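PDB 1TZV: transcription antitermination protein NusB from Thermotoga maritima, which probably takes part in transcription antitermination of ribosomal RNA genes, binding the boxA antiterminator sequence of their operons, and exists mainly as a monomer in equilibrium with a homodimer. Local coordinates for residues R6-A11 / K41-D46; V12-F17 / E32-E37; Q18-R23 / V84-T89. One frame throughout, in Å; residues are numbered along the deposited sequence.

Contact 1 of 3, residues R6-A11 / K41-D46; sequences RRMRLA and KKAKED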
loop_
_atom_site.group_PDB
_atom_site.type_symbol
_atom_site.label_atom_id
_atom_site.label_comp_id
_atom_site.label_asym_id
_atom_site.label_seq_id
_atom_site.Cartn_x
_atom_site.Cartn_y
_atom_site.Cartn_z
ATOM N N ARG A 6 -9.130 7.010 -3.286
ATOM C CA ARG A 6 -8.230 7.432 -2.229
ATOM C C ARG A 6 -8.677 7.002 -0.853
ATOM O O ARG A 6 -7.837 6.653 -0.017
ATOM C CB ARG A 6 -8.056 8.948 -2.233
ATOM C CG ARG A 6 -7.079 9.460 -3.265
ATOM C CD ARG A 6 -6.831 10.944 -3.061
ATOM N NE ARG A 6 -5.943 11.503 -4.074
ATOM C CZ ARG A 6 -6.341 12.083 -5.204
ATOM N NH1 ARG A 6 -5.434 12.554 -6.053
ATOM N NH2 ARG A 6 -7.634 12.213 -5.479
ATOM N N ARG A 7 -9.980 7.048 -0.590
ATOM C CA ARG A 7 -10.489 6.657 0.718
ATOM C C ARG A 7 -10.466 5.134 0.879
ATOM O O ARG A 7 -10.163 4.626 1.960
ATOM C CB ARG A 7 -11.907 7.227 0.946
ATOM C CG ARG A 7 -12.404 7.073 2.380
ATOM C CD ARG A 7 -13.530 8.053 2.767
ATOM N NE ARG A 7 -13.872 7.890 4.179
ATOM C CZ ARG A 7 -14.877 7.150 4.637
ATOM N NH1 ARG A 7 -15.087 7.050 5.945
ATOM N NH2 ARG A 7 -15.691 6.533 3.793
ATOM N N MET A 8 -10.787 4.420 -0.189
ATOM C CA MET A 8 -10.744 2.961 -0.172
ATOM C C MET A 8 -9.299 2.557 0.169
ATOM O O MET A 8 -9.077 1.748 1.075
ATOM C CB MET A 8 -11.136 2.422 -1.559
ATOM C CG MET A 8 -11.054 0.903 -1.756
ATOM S SD MET A 8 -9.401 0.192 -1.932
ATOM C CE MET A 8 -8.924 0.842 -3.552
ATOM N N ARG A 9 -8.324 3.131 -0.539
ATOM C CA ARG A 9 -6.929 2.787 -0.309
ATOM C C ARG A 9 -6.463 3.163 1.086
ATOM O O ARG A 9 -5.655 2.437 1.682
ATOM C CB ARG A 9 -6.013 3.440 -1.348
ATOM C CG ARG A 9 -4.609 2.872 -1.324
ATOM C CD ARG A 9 -3.656 3.643 -2.203
ATOM N NE ARG A 9 -3.918 3.517 -3.633
ATOM C CZ ARG A 9 -4.470 4.466 -4.374
ATOM N NH1 ARG A 9 -4.852 5.616 -3.835
ATOM N NH2 ARG A 9 -4.570 4.292 -5.679
ATOM N N LEU A 10 -6.954 4.284 1.609
ATOM C CA LEU A 10 -6.567 4.690 2.956
ATOM C C LEU A 10 -7.077 3.692 3.991
ATOM O O LEU A 10 -6.437 3.485 5.016
ATOM C CB LEU A 10 -7.093 6.089 3.296
ATOM C CG LEU A 10 -6.202 7.289 2.964
ATOM C CD1 LEU A 10 -6.992 8.550 3.282
ATOM C CD2 LEU A 10 -4.875 7.240 3.748
ATOM N N ALA A 11 -8.228 3.073 3.741
ATOM C CA ALA A 11 -8.753 2.084 4.698
ATOM C C ALA A 11 -7.797 0.885 4.747
ATOM O O ALA A 11 -7.551 0.312 5.815
ATOM C CB ALA A 11 -10.163 1.622 4.287
ATOM N N LYS A 41 -20.405 -0.509 -1.421
ATOM C CA LYS A 41 -20.153 -1.910 -1.745
ATOM C C LYS A 41 -18.837 -2.151 -2.491
ATOM O O LYS A 41 -18.076 -3.063 -2.144
ATOM C CB LYS A 41 -21.347 -2.462 -2.549
ATOM C CG LYS A 41 -21.168 -3.879 -3.071
ATOM C CD LYS A 41 -22.365 -4.309 -3.914
ATOM C CE LYS A 41 -22.154 -5.691 -4.521
ATOM N NZ LYS A 41 -22.113 -6.762 -3.484
ATOM N N LYS A 42 -18.564 -1.339 -3.505
ATOM C CA LYS A 42 -17.341 -1.475 -4.298
ATOM C C LYS A 42 -16.083 -1.198 -3.461
ATOM O O LYS A 42 -15.092 -1.925 -3.558
ATOM C CB LYS A 42 -17.389 -0.517 -5.494
ATOM C CG LYS A 42 -16.134 -0.498 -6.340
ATOM C CD LYS A 42 -15.950 -1.776 -7.128
ATOM C CE LYS A 42 -14.583 -1.798 -7.801
ATOM N NZ LYS A 42 -14.220 -0.454 -8.338
ATOM N N ALA A 43 -16.122 -0.153 -2.644
ATOM C CA ALA A 43 -14.957 0.170 -1.814
ATOM C C ALA A 43 -14.683 -0.954 -0.810
ATOM O O ALA A 43 -13.525 -1.277 -0.535
ATOM C CB ALA A 43 -15.181 1.480 -1.093
ATOM N N LYS A 44 -15.729 -1.567 -0.264
ATOM C CA LYS A 44 -15.519 -2.657 0.677
ATOM C C LYS A 44 -14.920 -3.848 -0.048
ATOM O O LYS A 44 -14.022 -4.507 0.456
ATOM C CB LYS A 44 -16.837 -3.063 1.342
ATOM C CG LYS A 44 -17.379 -2.026 2.302
ATOM C CD LYS A 44 -18.705 -2.501 2.910
ATOM C CE LYS A 44 -19.247 -1.497 3.917
ATOM N NZ LYS A 44 -20.633 -1.834 4.352
ATOM N N GLU A 45 -15.449 -4.141 -1.227
ATOM C CA GLU A 45 -14.950 -5.247 -2.032
ATOM C C GLU A 45 -13.472 -5.022 -2.363
ATOM O O GLU A 45 -12.642 -5.916 -2.210
ATOM C CB GLU A 45 -15.755 -5.338 -3.335
ATOM C CG GLU A 45 -15.343 -6.432 -4.290
ATOM C CD GLU A 45 -16.032 -6.299 -5.640
ATOM O OE1 GLU A 45 -17.170 -5.774 -5.675
ATOM O OE2 GLU A 45 -15.442 -6.726 -6.657
ATOM N N ASP A 46 -13.159 -3.822 -2.841
ATOM C CA ASP A 46 -11.786 -3.505 -3.209
ATOM C C ASP A 46 -10.833 -3.574 -2.013
ATOM O O ASP A 46 -9.789 -4.210 -2.103
ATOM C CB ASP A 46 -11.716 -2.118 -3.849
ATOM C CG ASP A 46 -12.452 -2.043 -5.174
ATOM O OD1 ASP A 46 -12.659 -3.098 -5.805
ATOM O OD2 ASP A 46 -12.799 -0.916 -5.590
#
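Met8 and Ala43 bring two helices of the all-helical NusB fold together, their CA atoms only 5.3 Å apart. Residues 6-11 belong to helix 5-19 and residues 41-46 open helix 41-56, and no hydrogen bond joins the two backbones. The contact illustrates how one long, flexible side chain can fill a close helix-helix approach when the facing residue is small. Ala43 contributes its methyl group and its backbone carbonyl oxygen; its CB lies 4.2 Å from Met8 CB. Beyond that point the methionine slides past the alanine: its CG rests 3.5 Å from Ala43 O, on the side of helix 41-56 that faces helix 5-19.

Met8 reaches across because its CG stands anti to its own backbone N (chi1 176°), and the chain then bends at both following torsions. These bends carry the thioether across the methylene of Asp46, the two side chains meeting at about a right angle. Met8 CG comes to 3.7 Å from Asp46 CB, and Met8 SD follows at 3.8 Å from the same atom. Asp46 therefore gives its apolar CB to the buried contact and turns its carboxylate to other uses. OD1 forms a salt bridge with Arg49, a turn further along the same helix. Near the start of that helix, Ala43 N is hydrogen-bonded to Asp40, while Arg7 is hydrogen-bonded to Thr38 and makes a cation-pi contact with Tyr39, tying helix 5-19 to the connection that precedes helix 41-56. The remaining carboxylate oxygen, Asp46 OD2, forms a salt bridge 3.1 Å long with Lys42 NZ.

Contact 2 of 3, residues V12-F17 / E32-E37; sequences VFKALF and EEILDE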
loop_
_atom_site.group_PDB
_atom_site.type_symbol
_atom_site.label_atom_id
_atom_site.label_comp_id
_atom_site.label_asym_id
_atom_site.label_seq_id
_atom_site.Cartn_x
_atom_site.Cartn_y
_atom_site.Cartn_z
ATOM N N VAL A 12 -7.278 0.492 3.581
ATOM C CA VAL A 12 -6.319 -0.606 3.500
ATOM C C VAL A 12 -5.071 -0.213 4.306
ATOM O O VAL A 12 -4.570 -0.992 5.127
ATOM C CB VAL A 12 -5.945 -0.899 2.016
ATOM C CG1 VAL A 12 -4.851 -1.924 1.964
ATOM C CG2 VAL A 12 -7.166 -1.395 1.252
ATOM N N PHE A 13 -4.590 1.008 4.079
ATOM C CA PHE A 13 -3.425 1.479 4.808
ATOM C C PHE A 13 -3.691 1.487 6.310
ATOM O O PHE A 13 -2.844 1.040 7.076
ATOM C CB PHE A 13 -3.016 2.877 4.358
ATOM C CG PHE A 13 -1.913 3.448 5.195
ATOM C CD1 PHE A 13 -0.610 3.004 5.032
ATOM C CD2 PHE A 13 -2.198 4.327 6.221
ATOM C CE1 PHE A 13 0.404 3.427 5.907
ATOM C CE2 PHE A 13 -1.199 4.758 7.101
ATOM C CZ PHE A 13 0.102 4.302 6.940
ATOM N N LYS A 14 -4.847 1.989 6.737
ATOM C CA LYS A 14 -5.149 2.010 8.163
ATOM C C LYS A 14 -5.155 0.618 8.775
ATOM O O LYS A 14 -4.705 0.442 9.910
ATOM C CB LYS A 14 -6.483 2.713 8.414
ATOM C CG LYS A 14 -6.448 4.199 8.090
ATOM C CD LYS A 14 -7.771 4.881 8.415
ATOM C CE LYS A 14 -8.902 4.326 7.568
ATOM N NZ LYS A 14 -10.220 4.886 7.960
ATOM N N ALA A 15 -5.642 -0.381 8.043
ATOM C CA ALA A 15 -5.644 -1.745 8.573
ATOM C C ALA A 15 -4.195 -2.219 8.747
ATOM O O ALA A 15 -3.851 -2.813 9.768
ATOM C CB ALA A 15 -6.430 -2.688 7.643
ATOM N N LEU A 16 -3.335 -1.946 7.759
ATOM C CA LEU A 16 -1.924 -2.327 7.845
ATOM C C LEU A 16 -1.252 -1.620 9.025
ATOM O O LEU A 16 -0.505 -2.243 9.770
ATOM C CB LEU A 16 -1.173 -1.960 6.551
ATOM C CG LEU A 16 -1.621 -2.726 5.314
ATOM C CD1 LEU A 16 -0.997 -2.084 4.091
ATOM C CD2 LEU A 16 -1.206 -4.172 5.410
ATOM N N PHE A 17 -1.518 -0.326 9.167
ATOM C CA PHE A 17 -0.944 0.468 10.262
ATOM C C PHE A 17 -1.377 -0.109 11.618
ATOM O O PHE A 17 -0.542 -0.356 12.508
ATOM C CB PHE A 17 -1.423 1.917 10.076
ATOM C CG PHE A 17 -0.972 2.886 11.155
ATOM C CD1 PHE A 17 -1.653 2.974 12.375
ATOM C CD2 PHE A 17 0.075 3.766 10.909
ATOM C CE1 PHE A 17 -1.291 3.939 13.341
ATOM C CE2 PHE A 17 0.446 4.737 11.859
ATOM C CZ PHE A 17 -0.241 4.820 13.080
ATOM N N GLU A 32 -12.250 -5.086 8.779
ATOM C CA GLU A 32 -13.701 -5.060 9.004
ATOM C C GLU A 32 -14.145 -4.047 10.066
ATOM O O GLU A 32 -15.278 -3.555 10.022
ATOM C CB GLU A 32 -14.224 -6.456 9.362
ATOM C CG GLU A 32 -14.150 -7.455 8.202
ATOM C CD GLU A 32 -14.802 -6.947 6.925
ATOM O OE1 GLU A 32 -15.968 -6.495 6.958
ATOM O OE2 GLU A 32 -14.149 -7.004 5.868
ATOM N N GLU A 33 -13.277 -3.725 11.021
ATOM C CA GLU A 33 -13.624 -2.736 12.048
ATOM C C GLU A 33 -13.617 -1.337 11.424
ATOM O O GLU A 33 -14.392 -0.458 11.809
ATOM C CB GLU A 33 -12.616 -2.746 13.199
ATOM C CG GLU A 33 -12.489 -4.058 13.961
ATOM C CD GLU A 33 -11.487 -3.956 15.100
ATOM O OE1 GLU A 33 -10.704 -2.981 15.117
ATOM O OE2 GLU A 33 -11.476 -4.852 15.968
ATOM N N ILE A 34 -12.729 -1.142 10.453
ATOM C CA ILE A 34 -12.574 0.141 9.766
ATOM C C ILE A 34 -13.690 0.373 8.755
ATOM O O ILE A 34 -14.241 1.478 8.660
ATOM C CB ILE A 34 -11.191 0.187 9.054
ATOM C CG1 ILE A 34 -10.090 0.245 10.117
ATOM C CG2 ILE A 34 -11.093 1.381 8.118
ATOM C CD1 ILE A 34 -8.734 -0.185 9.604
ATOM N N LEU A 35 -14.025 -0.669 7.998
ATOM C CA LEU A 35 -15.086 -0.567 7.005
ATOM C C LEU A 35 -16.427 -0.454 7.724
ATOM O O LEU A 35 -16.704 -1.177 8.681
ATOM C CB LEU A 35 -15.094 -1.794 6.077
ATOM C CG LEU A 35 -13.834 -1.987 5.220
ATOM C CD1 LEU A 35 -13.933 -3.298 4.460
ATOM C CD2 LEU A 35 -13.654 -0.817 4.253
ATOM N N ASP A 36 -17.239 0.488 7.276
ATOM C CA ASP A 36 -18.558 0.681 7.858
ATOM C C ASP A 36 -19.488 1.226 6.793
ATOM O O ASP A 36 -19.173 1.190 5.599
ATOM C CB ASP A 36 -18.500 1.623 9.071
ATOM C CG ASP A 36 -17.912 2.975 8.744
ATOM O OD1 ASP A 36 -17.947 3.369 7.570
ATOM O OD2 ASP A 36 -17.427 3.654 9.673
ATOM N N GLU A 37 -20.637 1.732 7.232
ATOM C CA GLU A 37 -21.640 2.273 6.330
ATOM C C GLU A 37 -21.153 3.410 5.439
ATOM O O GLU A 37 -21.754 3.676 4.398
ATOM C CB GLU A 37 -22.867 2.737 7.131
ATOM C CG GLU A 37 -22.523 3.577 8.355
ATOM C CD GLU A 37 -21.911 2.757 9.484
ATOM O OE1 GLU A 37 -21.330 3.362 10.414
ATOM O OE2 GLU A 37 -22.021 1.510 9.452
#
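Ile34 reaches over the backbone of helix 5-19 with its CD1 methyl, which settles 3.5 Å from Ala15 N and 3.9 Å from Ala15 CB. The small alanine side chain lets the isoleucine touch main chain as well as methyl. This is a helix-helix contact of the all-helical NusB fold, in which the C-terminal end of helix 27-34 rests on helix 5-19. The CA atoms of Ala15 and Ile34 are 7.3 Å apart, and no hydrogen bond crosses the gap.

The two branches of Ile34 divide the work. With CG1 anti to the carbonyl carbon (chi1 -69°), CD1 is directed to Ala15 and also passes 3.9 Å from Lys14 CB. The other branch, CG2, meets the far end of the lysine, 3.6 Å from Lys14 NZ and 3.7 Å from Lys14 CE in the conformer described; a second conformer exists, so this part of the contact is less certain. In the described one, Lys14 NZ is hydrogen-bonded to the hydroxyl of Tyr39. Cutting Ile34 back to an alanine is likely to open a gap over Ala15 and take away the methyl groups that lie against Lys14.

Leu35 departs from helical geometry. Along helix 5-19, Ile34 also touches Ala11 and Gln18, while Ala15 meets Leu31 of helix 27-34. Val12 packs on helix 41-56 and also on Leu87 of helix 79-94, where Phe13 packs too.

Contact 3 of 3, residues Q18-R23 / V84-T89; sequences QHEFRR and VLRLAT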
loop_
_atom_site.group_PDB
_atom_site.type_symbol
_atom_site.label_atom_id
_atom_site.label_comp_id
_atom_site.label_asym_id
_atom_site.label_seq_id
_atom_site.Cartn_x
_atom_site.Cartn_y
_atom_site.Cartn_z
ATOM N N GLN A 18 -2.671 -0.334 11.787
ATOM C CA GLN A 18 -3.146 -0.871 13.059
ATOM C C GLN A 18 -2.623 -2.266 13.372
ATOM O O GLN A 18 -2.367 -2.600 14.540
ATOM C CB GLN A 18 -4.676 -0.857 13.090
ATOM C CG GLN A 18 -5.235 0.558 13.111
ATOM C CD GLN A 18 -6.701 0.606 13.453
ATOM O OE1 GLN A 18 -7.116 1.356 14.339
ATOM N NE2 GLN A 18 -7.502 -0.189 12.756
ATOM N N HIS A 19 -2.418 -3.093 12.349
ATOM C CA HIS A 19 -1.940 -4.427 12.592
ATOM C C HIS A 19 -0.552 -4.439 13.225
ATOM O O HIS A 19 -0.198 -5.395 13.935
ATOM C CB HIS A 19 -1.929 -5.261 11.301
ATOM C CG HIS A 19 -1.573 -6.697 11.529
ATOM N ND1 HIS A 19 -0.297 -7.186 11.363
ATOM C CD2 HIS A 19 -2.327 -7.742 11.955
ATOM C CE1 HIS A 19 -0.279 -8.476 11.667
ATOM N NE2 HIS A 19 -1.496 -8.833 12.025
ATOM N N GLU A 20 0.240 -3.399 12.984
ATOM C CA GLU A 20 1.591 -3.344 13.566
ATOM C C GLU A 20 1.579 -3.360 15.101
ATOM O O GLU A 20 2.584 -3.723 15.731
ATOM C CB GLU A 20 2.335 -2.093 13.074
ATOM C CG GLU A 20 2.613 -2.094 11.554
ATOM C CD GLU A 20 3.993 -2.629 11.204
ATOM O OE1 GLU A 20 4.276 -2.849 10.003
ATOM O OE2 GLU A 20 4.808 -2.812 12.132
ATOM N N PHE A 21 0.445 -2.994 15.689
ATOM C CA PHE A 21 0.301 -2.955 17.147
ATOM C C PHE A 21 -0.693 -3.991 17.630
ATOM O O PHE A 21 -1.001 -4.066 18.825
ATOM C CB PHE A 21 -0.144 -1.553 17.542
ATOM C CG PHE A 21 0.724 -0.484 16.963
ATOM C CD1 PHE A 21 0.305 0.251 15.859
ATOM C CD2 PHE A 21 2.012 -0.295 17.450
ATOM C CE1 PHE A 21 1.170 1.162 15.245
ATOM C CE2 PHE A 21 2.880 0.602 16.850
ATOM C CZ PHE A 21 2.464 1.335 15.745
ATOM N N ARG A 22 -1.193 -4.803 16.710
ATOM C CA ARG A 22 -2.175 -5.839 17.009
ATOM C C ARG A 22 -1.790 -7.064 16.205
ATOM O O ARG A 22 -2.611 -7.630 15.479
ATOM C CB ARG A 22 -3.556 -5.328 16.596
ATOM C CG ARG A 22 -3.998 -4.112 17.392
ATOM C CD ARG A 22 -5.257 -3.480 16.816
ATOM N NE ARG A 22 -6.392 -4.398 16.793
ATOM C CZ ARG A 22 -7.579 -4.096 16.275
ATOM N NH1 ARG A 22 -8.561 -4.991 16.300
ATOM N NH2 ARG A 22 -7.781 -2.908 15.729
ATOM N N ARG A 23 -0.543 -7.491 16.365
ATOM C CA ARG A 23 0.013 -8.587 15.576
ATOM C C ARG A 23 -0.586 -9.968 15.775
ATOM O O ARG A 23 -0.366 -10.866 14.965
ATOM C CB ARG A 23 1.532 -8.618 15.769
ATOM C CG ARG A 23 2.205 -7.337 15.275
ATOM C CD ARG A 23 3.698 -7.299 15.549
ATOM N NE ARG A 23 4.264 -6.001 15.201
ATOM C CZ ARG A 23 5.561 -5.766 15.062
ATOM N NH1 ARG A 23 5.998 -4.547 14.748
ATOM N NH2 ARG A 23 6.418 -6.760 15.234
ATOM N N VAL A 84 3.213 1.790 3.472
ATOM C CA VAL A 84 2.909 2.482 2.222
ATOM C C VAL A 84 3.661 1.711 1.113
ATOM O O VAL A 84 3.100 1.480 0.030
ATOM C CB VAL A 84 3.393 3.949 2.241
ATOM C CG1 VAL A 84 3.426 4.531 0.797
ATOM C CG2 VAL A 84 2.451 4.769 3.097
ATOM N N LEU A 85 4.900 1.305 1.346
ATOM C CA LEU A 85 5.636 0.568 0.320
ATOM C C LEU A 85 4.974 -0.772 0.025
ATOM O O LEU A 85 4.859 -1.178 -1.139
ATOM C CB LEU A 85 7.104 0.391 0.731
ATOM C CG LEU A 85 7.922 1.690 0.690
ATOM C CD1 LEU A 85 9.315 1.428 1.279
ATOM C CD2 LEU A 85 8.054 2.219 -0.749
ATOM N N ARG A 86 4.507 -1.478 1.047
ATOM C CA ARG A 86 3.824 -2.757 0.829
ATOM C C ARG A 86 2.553 -2.561 -0.001
ATOM O O ARG A 86 2.306 -3.287 -0.978
ATOM C CB ARG A 86 3.430 -3.412 2.161
ATOM C CG ARG A 86 4.580 -4.011 2.914
ATOM C CD ARG A 86 4.159 -4.282 4.337
ATOM N NE ARG A 86 5.073 -5.233 4.967
ATOM C CZ ARG A 86 5.101 -5.484 6.275
ATOM N NH1 ARG A 86 5.937 -6.398 6.752
ATOM N NH2 ARG A 86 4.331 -4.784 7.101
ATOM N N LEU A 87 1.745 -1.586 0.387
ATOM C CA LEU A 87 0.486 -1.290 -0.292
ATOM C C LEU A 87 0.696 -0.896 -1.756
ATOM O O LEU A 87 0.019 -1.407 -2.670
ATOM C CB LEU A 87 -0.243 -0.171 0.473
ATOM C CG LEU A 87 -1.526 0.435 -0.108
ATOM C CD1 LEU A 87 -2.476 -0.647 -0.588
ATOM C CD2 LEU A 87 -2.192 1.286 0.966
ATOM N N ALA A 88 1.629 0.014 -1.990
ATOM C CA ALA A 88 1.928 0.468 -3.347
ATOM C C ALA A 88 2.522 -0.645 -4.206
ATOM O O ALA A 88 2.205 -0.720 -5.407
ATOM C CB ALA A 88 2.896 1.670 -3.312
ATOM N N THR A 89 3.389 -1.489 -3.648
ATOM C CA THR A 89 3.994 -2.583 -4.418
ATOM C C THR A 89 2.895 -3.576 -4.799
ATOM O O THR A 89 2.837 -4.042 -5.951
ATOM C CB THR A 89 5.127 -3.244 -3.608
ATOM O OG1 THR A 89 6.144 -2.262 -3.390
ATOM C CG2 THR A 89 5.773 -4.420 -4.378
HETATM O O HOH W 1 4.635 -5.823 9.997
#
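Glu20 OE1 and Arg86 NH2 meet in a long salt bridge of 3.5 Å. The carboxylate and guanidinium planes are turned 29° from each other, and OE1 approaches the guanidinium obliquely. A water bridges the same pair: it lies in plane at the guanidinium edge, accepts from Arg86 NH2 at 3.1 Å, and donates a weak bond to Glu20 OE1. The direct ionic contact is thus supplemented by a solvent-mediated one.

Neither residue depends on the other alone. Glu20 OE1 has a stronger partner in Arg82, and Arg86 NE is held by Asp62. Within residues 18-23, Arg23 NH1 makes a salt bridge to Glu20 OE2 at 3.4 Å, while Arg23 NE donates to Glu20 O at 2.9 Å, with an N-H...O angle of 151°.

Glu20, Arg23 and Arg86 form a salt-bridge network that spans from the end region of helix 5-19 to helix 79-94 of the NusB fold. The backbones stay far apart: the nearest CA atoms of the two segments, those of Glu20 and Val84, are 12.8 Å from each other. The side chains of Glu20 and Arg86 span the gap between the backbones, Arg86 running extended from CG to NE, whereas Glu20 bends at chi2 (-95°). Further out, a type I turn from His19 to Arg22 carries the chain round to Arg23. Helix 79-94 packs through Leu85 on Ile65 of helix 58-66 and through Val84 on Ala107 of helix 100-114.

Overall arrangement
All three contacts draw on helix 5-19 and the turn that follows it, taking successive pieces from residue 6 to residue 23. Contacts 1 and 2 lie 9 Å apart between centres, on the same side of the chain's centre; contact 2 is nested within the loop closed by contact 1, and its helix 27-34 is followed directly by helix 41-56. Contact 3, 11 Å from contact 2 and 16 Å from contact 1, crosses both in chain order and reaches forward to helix 79-94. Contacts 2 and 3 are also joined by a Glu33-Arg22 salt bridge. The first long helix of this single-chain fold thus connects its early helices to a later one.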